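Local atomic coordinates of dimethyl-sulfide monooxygenase (Hyphomicrobium sulfonivorans, PDB entry 6AK1), a protein that oxidises dimethyl sulfide to methanethiol and formaldehyde with NADH and oxygen as an FMN-dependent monooxygenase, the first step of dimethyl sulfide degradation. Residues Ser16-Gly21 with Ala77-Val82; Leu46-Phe51 with Ser404-Ile409; Asp260-Ala265 with Ile275-Leu280; Glu298-Ala303 with Val358-Cys363. All blocks are in the same frame, centred on the assembly; numbering follows the deposited sequence.

Contact 1: residues Ser16-Gly21 with Ala77-Val82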
loop_
_atom_site.group_PDB
_atom_site.type_symbol
_atom_site.label_atom_id
_atom_site.label_comp_id
_atom_site.label_asym_id
_atom_site.label_seq_id
_atom_site.Cartn_x
_atom_site.Cartn_y
_atom_site.Cartn_z
ATOM N N SER A 16 4.366 4.636 15.732
ATOM C CA SER A 16 3.856 5.892 15.177
ATOM C C SER A 16 3.993 5.862 13.656
ATOM O O SER A 16 5.110 5.834 13.123
ATOM C CB SER A 16 4.598 7.083 15.768
ATOM O OG SER A 16 4.366 7.203 17.168
ATOM N N HIS A 17 2.858 5.881 12.963
ATOM C CA HIS A 17 2.826 5.727 11.516
ATOM C C HIS A 17 2.565 7.068 10.842
ATOM O O HIS A 17 3.467 7.667 10.254
ATOM C CB HIS A 17 1.747 4.707 11.122
ATOM C CG HIS A 17 1.689 4.409 9.659
ATOM N ND1 HIS A 17 0.582 3.836 9.063
ATOM C CD2 HIS A 17 2.600 4.588 8.670
ATOM C CE1 HIS A 17 0.813 3.682 7.769
ATOM N NE2 HIS A 17 2.028 4.134 7.504
ATOM N N GLN A 18 1.320 7.522 10.900
ATOM C CA GLN A 18 0.922 8.817 10.367
ATOM C C GLN A 18 0.664 9.860 11.454
ATOM O O GLN A 18 0.421 11.026 11.119
ATOM C CB GLN A 18 -0.326 8.664 9.490
ATOM C CG GLN A 18 -0.150 7.722 8.306
ATOM C CD GLN A 18 0.835 8.252 7.251
ATOM O OE1 GLN A 18 1.836 7.605 6.935
ATOM N NE2 GLN A 18 0.541 9.420 6.701
ATOM N N SER A 19 0.734 9.487 12.740
ATOM C CA SER A 19 0.450 10.393 13.851
ATOM C C SER A 19 1.551 10.307 14.899
ATOM O O SER A 19 2.091 9.227 15.159
ATOM C CB SER A 19 -0.892 10.068 14.516
ATOM O OG SER A 19 -1.979 10.379 13.655
ATOM N N ALA A 20 1.857 11.444 15.529
ATOM C CA ALA A 20 2.948 11.541 16.493
ATOM C C ALA A 20 2.393 11.693 17.904
ATOM O O ALA A 20 1.466 12.473 18.120
ATOM C CB ALA A 20 3.864 12.720 16.156
ATOM N N GLY A 21 2.960 10.952 18.861
ATOM C CA GLY A 21 2.567 11.053 20.254
ATOM C C GLY A 21 1.265 10.374 20.650
ATOM O O GLY A 21 1.098 10.036 21.833
ATOM N N ALA A 77 8.975 6.889 18.604
ATOM C CA ALA A 77 8.748 5.651 17.855
ATOM C C ALA A 77 8.142 5.921 16.482
ATOM O O ALA A 77 7.248 5.198 16.023
ATOM C CB ALA A 77 7.870 4.671 18.645
ATOM N N ASP A 78 8.658 6.951 15.803
ATOM C CA ASP A 78 8.169 7.378 14.488
ATOM C C ASP A 78 8.765 6.479 13.404
ATOM O O ASP A 78 9.835 6.751 12.848
ATOM C CB ASP A 78 8.496 8.848 14.253
ATOM C CG ASP A 78 7.951 9.733 15.360
ATOM O OD1 ASP A 78 6.708 9.842 15.478
ATOM O OD2 ASP A 78 8.764 10.275 16.140
ATOM N N GLN A 79 8.036 5.392 13.111
ATOM C CA GLN A 79 8.383 4.367 12.126
ATOM C C GLN A 79 9.708 3.683 12.451
ATOM O O GLN A 79 10.321 3.055 11.584
ATOM C CB GLN A 79 8.364 4.951 10.704
ATOM C CG GLN A 79 6.962 5.494 10.327
ATOM C CD GLN A 79 6.810 5.833 8.843
ATOM O OE1 GLN A 79 7.611 5.403 8.007
ATOM N NE2 GLN A 79 5.781 6.620 8.515
ATOM N N VAL A 80 10.153 3.793 13.702
ATOM C CA VAL A 80 11.219 2.970 14.238
ATOM C C VAL A 80 10.871 2.698 15.709
ATOM O O VAL A 80 10.507 3.614 16.435
ATOM C CB VAL A 80 12.617 3.637 14.077
ATOM C CG1 VAL A 80 12.698 4.979 14.815
ATOM C CG2 VAL A 80 13.732 2.683 14.547
ATOM N N PRO A 81 10.929 1.429 16.148
ATOM C CA PRO A 81 11.251 0.207 15.393
ATOM C C PRO A 81 10.212 -0.145 14.335
ATOM O O PRO A 81 9.055 0.239 14.458
ATOM C CB PRO A 81 11.302 -0.879 16.481
ATOM C CG PRO A 81 10.422 -0.337 17.591
ATOM C CD PRO A 81 10.657 1.146 17.572
ATOM N N VAL A 82 10.625 -0.858 13.290
ATOM C CA VAL A 82 9.697 -1.323 12.266
ATOM C C VAL A 82 10.041 -2.774 11.936
ATOM O O VAL A 82 11.200 -3.097 11.658
ATOM C CB VAL A 82 9.730 -0.430 11.010
ATOM C CG1 VAL A 82 11.142 -0.268 10.520
ATOM C CG2 VAL A 82 8.828 -1.000 9.896
#
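A single beta bridge, Ser-16 with Asp-78, joins the loop after strand 6-12 to the loop between helices 71-75 and 89-94, at the carboxyl end of the TIM barrel. Its two backbone bonds flank Asp-78: Ser-16 N donates to Ala-77 O at 3.0 Å, and Gln-79 N to Ser-16 O. Between these bonds Asp-78 centres an inverse gamma turn, while Ala-77 is the C-prime residue of the Schellman motif ending helix 71-75, so a helix terminus passes into the bridge. The side chain of Gln-79 adds a third bond beside the bridge. Extended beyond CG (chi2 -169°), it carries NE2 to His-17 O at 3.1 Å; the N-H...O angle is 164°, and the acceptor lies in the amide plane. The same NE2 sits at the imidazole edge, 3.8 Å from His-17 CD2, the ring and amide planes 60° apart. Tyr-63 OH holds the other end of the amide through Gln-79 OE1, which fixes the rotation of the group. Ser-16 CB lies 3.5 Å from Asp-78 OD1, whereas Ser-16 OG turns to Asp-76 O. Asp-58 and Thr-104 probably bind FMN, as in relatives; the Gln-79 and His-17 side chains lie about 8 Å from theirs, respectively.

Contact 2: residues Leu46-Phe51 with Ser404-Ile409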
loop_
_atom_site.group_PDB
_atom_site.type_symbol
_atom_site.label_atom_id
_atom_site.label_comp_id
_atom_site.label_asym_id
_atom_site.label_seq_id
_atom_site.Cartn_x
_atom_site.Cartn_y
_atom_site.Cartn_z
ATOM N N LEU A 46 -11.504 -6.017 11.057
ATOM C CA LEU A 46 -11.788 -5.541 9.705
ATOM C C LEU A 46 -12.907 -6.329 9.035
ATOM O O LEU A 46 -13.666 -5.756 8.248
ATOM C CB LEU A 46 -10.524 -5.590 8.844
ATOM C CG LEU A 46 -9.391 -4.608 9.194
ATOM C CD1 LEU A 46 -8.374 -4.554 8.093
ATOM C CD2 LEU A 46 -9.930 -3.226 9.437
ATOM N N GLU A 47 -13.042 -7.633 9.321
ATOM C CA GLU A 47 -14.117 -8.390 8.677
ATOM C C GLU A 47 -15.471 -8.122 9.318
ATOM O O GLU A 47 -16.494 -8.189 8.636
ATOM C CB GLU A 47 -13.822 -9.898 8.690
ATOM C CG GLU A 47 -12.667 -10.249 7.811
ATOM C CD GLU A 47 -12.679 -11.673 7.279
ATOM O OE1 GLU A 47 -13.167 -12.602 7.961
ATOM O OE2 GLU A 47 -12.177 -11.864 6.158
ATOM N N ARG A 48 -15.501 -7.804 10.609
ATOM C CA ARG A 48 -16.745 -7.369 11.230
ATOM C C ARG A 48 -17.346 -6.174 10.492
ATOM O O ARG A 48 -18.572 -6.029 10.435
ATOM C CB ARG A 48 -16.505 -7.032 12.711
ATOM C CG ARG A 48 -17.759 -6.620 13.482
ATOM C CD ARG A 48 -17.469 -6.379 14.951
ATOM N NE ARG A 48 -16.756 -5.132 15.228
ATOM C CZ ARG A 48 -17.350 -3.961 15.457
ATOM N NH1 ARG A 48 -18.675 -3.866 15.415
ATOM N NH2 ARG A 48 -16.623 -2.880 15.726
ATOM N N GLY A 49 -16.507 -5.329 9.899
ATOM C CA GLY A 49 -16.966 -4.204 9.114
ATOM C C GLY A 49 -16.867 -4.377 7.615
ATOM O O GLY A 49 -17.093 -3.401 6.889
ATOM N N CYS A 50 -16.513 -5.576 7.128
ATOM C CA CYS A 50 -16.422 -5.886 5.689
ATOM C C CYS A 50 -15.475 -4.935 4.950
ATOM O O CYS A 50 -15.696 -4.577 3.787
ATOM C CB CYS A 50 -17.810 -5.887 5.033
ATOM S SG CYS A 50 -18.920 -7.232 5.548
ATOM N N PHE A 51 -14.403 -4.521 5.626
ATOM C CA PHE A 51 -13.357 -3.754 4.957
ATOM C C PHE A 51 -12.735 -4.582 3.834
ATOM O O PHE A 51 -12.622 -5.809 3.920
ATOM C CB PHE A 51 -12.267 -3.338 5.953
ATOM C CG PHE A 51 -12.511 -2.008 6.630
ATOM C CD1 PHE A 51 -13.765 -1.676 7.134
ATOM C CD2 PHE A 51 -11.473 -1.093 6.774
ATOM C CE1 PHE A 51 -13.977 -0.459 7.764
ATOM C CE2 PHE A 51 -11.675 0.130 7.411
ATOM C CZ PHE A 51 -12.927 0.449 7.911
ATOM N N SER A 404 -9.536 3.592 15.911
ATOM C CA SER A 404 -9.834 4.306 14.674
ATOM C C SER A 404 -10.667 3.450 13.730
ATOM O O SER A 404 -11.635 3.936 13.140
ATOM C CB SER A 404 -8.535 4.746 14.005
ATOM O OG SER A 404 -8.692 4.782 12.596
ATOM N N VAL A 405 -10.316 2.168 13.597
ATOM C CA VAL A 405 -11.079 1.234 12.768
ATOM C C VAL A 405 -12.403 0.867 13.431
ATOM O O VAL A 405 -13.457 0.836 12.776
ATOM C CB VAL A 405 -10.236 -0.022 12.495
ATOM C CG1 VAL A 405 -11.132 -1.171 12.080
ATOM C CG2 VAL A 405 -9.174 0.251 11.447
ATOM N N THR A 406 -12.365 0.574 14.733
ATOM C CA THR A 406 -13.579 0.243 15.475
ATOM C C THR A 406 -14.598 1.378 15.434
ATOM O O THR A 406 -15.794 1.134 15.229
ATOM C CB THR A 406 -13.218 -0.106 16.919
ATOM O OG1 THR A 406 -12.361 -1.254 16.920
ATOM C CG2 THR A 406 -14.481 -0.428 17.729
ATOM N N ASP A 407 -14.150 2.625 15.629
ATOM C CA ASP A 407 -15.081 3.755 15.560
ATOM C C ASP A 407 -15.663 3.908 14.156
ATOM O O ASP A 407 -16.863 4.172 13.997
ATOM C CB ASP A 407 -14.390 5.056 15.974
ATOM C CG ASP A 407 -14.261 5.212 17.471
ATOM O OD1 ASP A 407 -14.871 4.415 18.226
ATOM O OD2 ASP A 407 -13.549 6.157 17.890
ATOM N N PHE A 408 -14.826 3.764 13.121
ATOM C CA PHE A 408 -15.340 3.817 11.755
ATOM C C PHE A 408 -16.421 2.770 11.531
ATOM O O PHE A 408 -17.489 3.070 10.983
ATOM C CB PHE A 408 -14.213 3.625 10.742
ATOM C CG PHE A 408 -14.579 4.086 9.362
ATOM C CD1 PHE A 408 -15.202 3.229 8.478
ATOM C CD2 PHE A 408 -14.330 5.401 8.965
ATOM C CE1 PHE A 408 -15.561 3.651 7.220
ATOM C CE2 PHE A 408 -14.687 5.830 7.697
ATOM C CZ PHE A 408 -15.303 4.957 6.827
ATOM N N ILE A 409 -16.160 1.529 11.942
ATOM C CA ILE A 409 -17.150 0.472 11.754
ATOM C C ILE A 409 -18.425 0.780 12.537
ATOM O O ILE A 409 -19.532 0.660 12.010
ATOM C CB ILE A 409 -16.552 -0.890 12.143
ATOM C CG1 ILE A 409 -15.359 -1.206 11.236
ATOM C CG2 ILE A 409 -17.618 -2.001 12.062
ATOM C CD1 ILE A 409 -14.578 -2.452 11.654
#
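Arg-48 NH2, lying against Thr-406 and Ile-409, is gripped by two carboxylates, those of Glu-45 and Asp-410, in salt bridges that belong one to each helix. Glu-45 OE2 also bonds Thr-406 OG1, so the acid holds both sides of the contact together. The arginine reaches this position by leaving its helix fully extended and then bending at chi3 (74°), which folds the guanidinium over Ile-409: CG2 rests 3.7 Å above one face, displaced toward its rim. Thr-406 CG2 meets the group at its edge, 3.8 Å from Arg-48 NH2.

Inward of the guanidinium, toward the barrel, the contact is hydrocarbon. Ile-409 presses on the chain at Gly-49, where Ile-409 CG2 comes 3.7 Å from Gly-49 CA and the two CA atoms are 5.4 Å apart. The close approach falls where helix 36-48 ends in a Schellman motif with Cys-50 as C-prime residue; the turn then brings Phe-51 back toward helix 403-418. Phe-51 CE1 touches Ile-409 CG1, and its CZ lies 3.6 Å from Phe-408 CD1, with the two ring planes at 89°. Beside the Phe-51 ring, Leu-46 CD2 reaches Val-405 CG1 at 3.6 Å, the side chains crossing at about a right angle. Strand 6-12, through Leu-7 and Ala-9, lies beneath these groups in the barrel wall. The chemistry implies an apolar seam whose solvent-facing edge is closed by an arginine whose charge is balanced by Glu-45 and Asp-410, which it would probably help keep ionised.

Contact 3: residues Asp260-Ala265 with Ile275-Leu280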
loop_
_atom_site.group_PDB
_atom_site.type_symbol
_atom_site.label_atom_id
_atom_site.label_comp_id
_atom_site.label_asym_id
_atom_site.label_seq_id
_atom_site.Cartn_x
_atom_site.Cartn_y
_atom_site.Cartn_z
ATOM N N ASP A 260 -6.476 12.981 -14.179
ATOM C CA ASP A 260 -5.173 12.750 -14.811
ATOM C C ASP A 260 -4.769 11.277 -14.775
ATOM O O ASP A 260 -4.284 10.736 -15.778
ATOM C CB ASP A 260 -4.092 13.607 -14.148
ATOM C CG ASP A 260 -4.172 15.077 -14.563
ATOM O OD1 ASP A 260 -4.914 15.383 -15.530
ATOM O OD2 ASP A 260 -3.484 15.926 -13.941
ATOM N N ILE A 261 -4.945 10.614 -13.625
ATOM C CA ILE A 261 -4.555 9.207 -13.513
ATOM C C ILE A 261 -5.333 8.362 -14.513
ATOM O O ILE A 261 -4.762 7.498 -15.191
ATOM C CB ILE A 261 -4.744 8.701 -12.066
ATOM C CG1 ILE A 261 -3.592 9.175 -11.179
ATOM C CG2 ILE A 261 -4.904 7.180 -12.022
ATOM C CD1 ILE A 261 -3.910 9.131 -9.691
ATOM N N ARG A 262 -6.642 8.614 -14.640
ATOM C CA ARG A 262 -7.447 7.817 -15.565
ATOM C C ARG A 262 -7.160 8.175 -17.027
ATOM O O ARG A 262 -7.324 7.321 -17.907
ATOM C CB ARG A 262 -8.936 7.967 -15.233
ATOM C CG ARG A 262 -9.293 7.537 -13.797
ATOM C CD ARG A 262 -10.805 7.386 -13.556
ATOM N NE ARG A 262 -11.129 7.441 -12.133
ATOM C CZ ARG A 262 -11.045 6.410 -11.294
ATOM N NH1 ARG A 262 -10.639 5.217 -11.725
ATOM N NH2 ARG A 262 -11.350 6.577 -10.013
ATOM N N ASN A 263 -6.715 9.409 -17.307
ATOM C CA ASN A 263 -6.193 9.718 -18.638
ATOM C C ASN A 263 -4.937 8.899 -18.924
ATOM O O ASN A 263 -4.786 8.315 -20.005
ATOM C CB ASN A 263 -5.889 11.217 -18.766
ATOM C CG ASN A 263 -7.143 12.089 -18.713
ATOM O OD1 ASN A 263 -8.259 11.621 -18.944
ATOM N ND2 ASN A 263 -6.953 13.369 -18.408
ATOM N N GLN A 264 -4.027 8.840 -17.950
ATOM C CA GLN A 264 -2.801 8.065 -18.108
ATOM C C GLN A 264 -3.090 6.570 -18.238
ATOM O O GLN A 264 -2.374 5.861 -18.959
ATOM C CB GLN A 264 -1.855 8.360 -16.935
ATOM C CG GLN A 264 -1.107 9.703 -17.072
ATOM C CD GLN A 264 -0.843 10.431 -15.742
ATOM O OE1 GLN A 264 -0.836 9.827 -14.670
ATOM N NE2 GLN A 264 -0.636 11.748 -15.820
ATOM N N ALA A 265 -4.143 6.070 -17.582
ATOM C CA ALA A 265 -4.477 4.656 -17.731
ATOM C C ALA A 265 -4.865 4.347 -19.168
ATOM O O ALA A 265 -4.366 3.389 -19.772
ATOM C CB ALA A 265 -5.603 4.264 -16.773
ATOM N N ILE A 275 -8.002 1.116 -12.781
ATOM C CA ILE A 275 -7.240 1.463 -11.590
ATOM C C ILE A 275 -8.226 1.945 -10.545
ATOM O O ILE A 275 -9.042 2.832 -10.821
ATOM C CB ILE A 275 -6.195 2.552 -11.887
ATOM C CG1 ILE A 275 -5.352 2.170 -13.107
ATOM C CG2 ILE A 275 -5.327 2.824 -10.659
ATOM C CD1 ILE A 275 -4.296 3.223 -13.477
ATOM N N LYS A 276 -8.159 1.369 -9.354
ATOM C CA LYS A 276 -8.948 1.841 -8.230
ATOM C C LYS A 276 -8.073 2.786 -7.425
ATOM O O LYS A 276 -6.926 2.454 -7.117
ATOM C CB LYS A 276 -9.439 0.674 -7.380
ATOM C CG LYS A 276 -10.077 -0.427 -8.196
ATOM C CD LYS A 276 -11.269 0.099 -8.975
ATOM C CE LYS A 276 -11.690 -0.901 -10.048
ATOM N NZ LYS A 276 -12.918 -0.471 -10.778
ATOM N N ILE A 277 -8.593 3.975 -7.121
ATOM C CA ILE A 277 -7.794 5.053 -6.550
ATOM C C ILE A 277 -8.182 5.228 -5.082
ATOM O O ILE A 277 -9.349 5.468 -4.755
ATOM C CB ILE A 277 -7.969 6.359 -7.342
ATOM C CG1 ILE A 277 -7.556 6.143 -8.806
ATOM C CG2 ILE A 277 -7.157 7.467 -6.713
ATOM C CD1 ILE A 277 -7.712 7.361 -9.699
ATOM N N PHE A 278 -7.201 5.104 -4.200
ATOM C CA PHE A 278 -7.415 5.198 -2.768
ATOM C C PHE A 278 -6.634 6.391 -2.254
ATOM O O PHE A 278 -5.457 6.557 -2.596
ATOM C CB PHE A 278 -6.956 3.922 -2.048
ATOM C CG PHE A 278 -7.491 2.663 -2.649
ATOM C CD1 PHE A 278 -8.831 2.560 -2.983
ATOM C CD2 PHE A 278 -6.650 1.579 -2.894
ATOM C CE1 PHE A 278 -9.338 1.384 -3.551
ATOM C CE2 PHE A 278 -7.145 0.398 -3.450
ATOM C CZ PHE A 278 -8.493 0.303 -3.786
ATOM N N MET A 279 -7.270 7.214 -1.436
ATOM C CA MET A 279 -6.610 8.389 -0.902
ATOM C C MET A 279 -6.376 8.211 0.588
ATOM O O MET A 279 -7.152 7.560 1.283
ATOM C CB MET A 279 -7.429 9.662 -1.153
ATOM C CG MET A 279 -8.824 9.636 -0.536
ATOM S SD MET A 279 -9.707 11.206 -0.662
ATOM C CE MET A 279 -8.987 12.122 0.708
ATOM N N LEU A 280 -5.294 8.793 1.069
ATOM C CA LEU A 280 -5.018 8.813 2.495
ATOM C C LEU A 280 -6.020 9.725 3.200
ATOM O O LEU A 280 -6.313 10.828 2.727
ATOM C CB LEU A 280 -3.582 9.274 2.740
ATOM C CG LEU A 280 -3.186 9.621 4.180
ATOM C CD1 LEU A 280 -3.216 8.359 5.002
ATOM C CD2 LEU A 280 -1.807 10.239 4.221
#
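Helix 251-267 lies over the start of strand 276-284, the backbones coming closest at Ala-265 and Ile-275, whose CA atoms are 7.5 Å apart. Ile-275 and Ile-277, two apart along the chain, both send their CB toward the helix. With CD1 anti to CA (chi2 179°), Ile-277 meets Ile-261 tip to tip, its CD1 3.6 Å from Ile-261 CG2. Ile-275 CD1 instead settles against Ala-265 CB at 3.7 Å. Ile-277 CD1 serves a second neighbour as well: it stands 3.7 Å above the centre of the Arg-262 guanidinium plane. At the edge of that plane Arg-262 NH1 makes a weak hydrogen bond of 3.0 Å to Ile-275 O, bent to 132°, and NH1 has another acceptor in Arg-272 O. Arg-262 NH2 is held by Gly-390 O and, in a salt bridge, by Asp-392 OD2, an oxygen that also accepts from Ile-277 N. The flat group is thus pinned through both terminal nitrogens while a methyl packs on its face. Met-244 and Ile-246 of the preceding strand touch the same isoleucines, an arrangement typical of a beta-alpha-beta unit of the TIM barrel, in which the connecting helix covers two adjacent parallel strands.

Contact 4: residues Glu298-Ala303 with Val358-Cys363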
loop_
_atom_site.group_PDB
_atom_site.type_symbol
_atom_site.label_atom_id
_atom_site.label_comp_id
_atom_site.label_asym_id
_atom_site.label_seq_id
_atom_site.Cartn_x
_atom_site.Cartn_y
_atom_site.Cartn_z
ATOM N N GLU A 298 -8.677 15.611 22.592
ATOM C CA GLU A 298 -8.100 14.685 23.560
ATOM C C GLU A 298 -6.876 13.984 22.978
ATOM O O GLU A 298 -5.829 13.897 23.622
ATOM C CB GLU A 298 -9.171 13.674 23.995
ATOM C CG GLU A 298 -8.842 12.897 25.258
ATOM C CD GLU A 298 -9.912 11.858 25.593
ATOM O OE1 GLU A 298 -10.834 12.184 26.383
ATOM O OE2 GLU A 298 -9.831 10.719 25.058
ATOM N N TYR A 299 -6.980 13.507 21.740
ATOM C CA TYR A 299 -5.815 12.951 21.065
ATOM C C TYR A 299 -4.701 13.981 20.954
ATOM O O TYR A 299 -3.540 13.697 21.285
ATOM C CB TYR A 299 -6.213 12.422 19.687
ATOM C CG TYR A 299 -7.169 11.245 19.759
ATOM C CD1 TYR A 299 -7.397 10.581 20.959
ATOM C CD2 TYR A 299 -7.837 10.793 18.632
ATOM C CE1 TYR A 299 -8.276 9.507 21.031
ATOM C CE2 TYR A 299 -8.707 9.721 18.695
ATOM C CZ TYR A 299 -8.926 9.082 19.889
ATOM O OH TYR A 299 -9.813 8.020 19.943
ATOM N N LEU A 300 -5.039 15.202 20.513
ATOM C CA LEU A 300 -4.012 16.224 20.338
ATOM C C LEU A 300 -3.288 16.546 21.640
ATOM O O LEU A 300 -2.123 16.953 21.609
ATOM C CB LEU A 300 -4.614 17.496 19.765
ATOM C CG LEU A 300 -4.888 17.542 18.270
ATOM C CD1 LEU A 300 -5.231 18.981 17.852
ATOM C CD2 LEU A 300 -3.699 17.013 17.493
ATOM N N SER A 301 -3.935 16.369 22.793
ATOM C CA SER A 301 -3.225 16.661 24.033
ATOM C C SER A 301 -2.060 15.708 24.265
ATOM O O SER A 301 -1.170 16.037 25.056
ATOM C CB SER A 301 -4.181 16.635 25.233
ATOM O OG SER A 301 -4.620 15.322 25.538
ATOM N N TYR A 302 -2.024 14.556 23.573
ATOM C CA TYR A 302 -0.888 13.639 23.623
ATOM C C TYR A 302 0.128 13.878 22.515
ATOM O O TYR A 302 1.098 13.111 22.410
ATOM C CB TYR A 302 -1.365 12.183 23.560
ATOM C CG TYR A 302 -2.074 11.760 24.824
ATOM C CD1 TYR A 302 -1.358 11.244 25.893
ATOM C CD2 TYR A 302 -3.448 11.916 24.959
ATOM C CE1 TYR A 302 -1.987 10.891 27.065
ATOM C CE2 TYR A 302 -4.095 11.557 26.125
ATOM C CZ TYR A 302 -3.355 11.045 27.175
ATOM O OH TYR A 302 -3.975 10.670 28.343
ATOM N N ALA A 303 -0.056 14.919 21.703
ATOM C CA ALA A 303 0.781 15.107 20.525
ATOM C C ALA A 303 2.246 15.270 20.914
ATOM O O ALA A 303 2.569 15.849 21.955
ATOM C CB ALA A 303 0.315 16.329 19.740
ATOM N N VAL A 358 0.600 25.086 13.865
ATOM C CA VAL A 358 0.233 24.191 12.771
ATOM C C VAL A 358 0.820 22.795 12.998
ATOM O O VAL A 358 0.117 21.784 12.880
ATOM C CB VAL A 358 0.676 24.791 11.425
ATOM C CG1 VAL A 358 0.362 23.840 10.281
ATOM C CG2 VAL A 358 -0.010 26.138 11.206
ATOM N N ILE A 359 2.117 22.721 13.332
ATOM C CA ILE A 359 2.775 21.424 13.518
ATOM C C ILE A 359 2.060 20.603 14.588
ATOM O O ILE A 359 1.914 19.377 14.455
ATOM C CB ILE A 359 4.266 21.612 13.868
ATOM C CG1 ILE A 359 5.020 22.262 12.707
ATOM C CG2 ILE A 359 4.907 20.271 14.252
ATOM C CD1 ILE A 359 4.707 21.650 11.355
ATOM N N ARG A 360 1.608 21.262 15.665
ATOM C CA ARG A 360 0.889 20.558 16.723
ATOM C C ARG A 360 -0.402 19.934 16.196
ATOM O O ARG A 360 -0.673 18.753 16.445
ATOM C CB ARG A 360 0.595 21.500 17.898
ATOM C CG ARG A 360 -0.154 20.808 19.045
ATOM C CD ARG A 360 -0.587 21.764 20.148
ATOM N NE ARG A 360 -1.519 21.100 21.063
ATOM C CZ ARG A 360 -2.846 21.126 20.935
ATOM N NH1 ARG A 360 -3.411 21.803 19.934
ATOM N NH2 ARG A 360 -3.609 20.473 21.810
ATOM N N GLU A 361 -1.210 20.709 15.458
ATOM C CA GLU A 361 -2.409 20.142 14.839
ATOM C C GLU A 361 -2.059 19.006 13.888
ATOM O O GLU A 361 -2.805 18.025 13.787
ATOM C CB GLU A 361 -3.201 21.213 14.082
ATOM C CG GLU A 361 -3.775 22.318 14.941
ATOM C CD GLU A 361 -5.257 22.132 15.233
ATOM O OE1 GLU A 361 -5.612 22.063 16.431
ATOM O OE2 GLU A 361 -6.062 22.069 14.270
ATOM N N ARG A 362 -0.946 19.130 13.162
ATOM C CA ARG A 362 -0.567 18.108 12.189
ATOM C C ARG A 362 -0.013 16.841 12.841
ATOM O O ARG A 362 0.196 15.846 12.139
ATOM C CB ARG A 362 0.443 18.683 11.185
ATOM C CG ARG A 362 -0.067 19.912 10.389
ATOM C CD ARG A 362 -1.492 19.721 9.843
ATOM N NE ARG A 362 -1.608 18.479 9.092
ATOM C CZ ARG A 362 -2.747 17.829 8.877
ATOM N NH1 ARG A 362 -3.879 18.322 9.351
ATOM N NH2 ARG A 362 -2.745 16.683 8.197
ATOM N N CYS A 363 0.194 16.832 14.161
ATOM C CA CYS A 363 0.552 15.589 14.839
ATOM C C CYS A 363 -0.482 14.488 14.639
ATOM O O CYS A 363 -0.190 13.334 14.958
ATOM C CB CYS A 363 0.757 15.828 16.333
ATOM S SG CYS A 363 2.324 16.630 16.712
#
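Leu-300 lies across the guanidinium of Arg-360, its CB over one face and 3.7 Å from Arg-360 NH2. The two residues come from helices 289-300 and 355-362, which belong to the helical excursion between barrel strands 276-284 and 370-372, so the contact joins the ends of this excursion outside the barrel proper. Arg-360 stays extended from CG to NE, and this length lets its head span the leucine. The branches of Leu-300 then diverge. CD2 dips to the helix backbone, 3.6 Å from Arg-360 O, while CD1 meets the carboxylate of Glu-361, its OE1 at 3.4 Å. Glu-361 starts away from the leucine, but a bend at chi2 (-101°) brings its carboxylate back. Charged groups therefore frame an apolar side chain, and Ile-364 adds a further hydrocarbon neighbour to it.

From Leu-300 to Ala-303 the chain makes a type I beta turn, closed by the bond from Ala-303 N to Leu-300 O at 2.9 Å. Next to it Ser-301 OG donates to Glu-298 O at 2.7 Å, tying the serine back to the carbonyl three residues earlier. The beta turn delivers Ala-303 to Cys-363, where the packing is tight: their CB atoms are only 3.5 Å apart. Cys-363 SG, anti to its carbonyl carbon (chi1 -76°), lies 3.6 Å from the same methyl, Ala-303 CB.

How the contacts relate
From the N terminus, residues 16-21 open contact 1 and residues 46-51 open contact 2 before contact 1 closes at 77-82, tying the loop after strand 6-12 to the loop before helix 89-94; the two cross. Contact 2 stays open until 404-409 and ties the first barrel helix, 36-48, to helix 403-418; contacts 3 and 4 fall within that span, in series. Contact 3 closes a short loop between a helix and the next strand, contact 4 a longer one that contains two helices, 305-316 and 335-344, and no strand. Contacts 1 and 4 touch: Ala-20 N lies 2.8 Å from Cys-363 O, a probable hydrogen bond. Gln-18 NE2 packs on Leu-280 CD2, joining contacts 1 and 3.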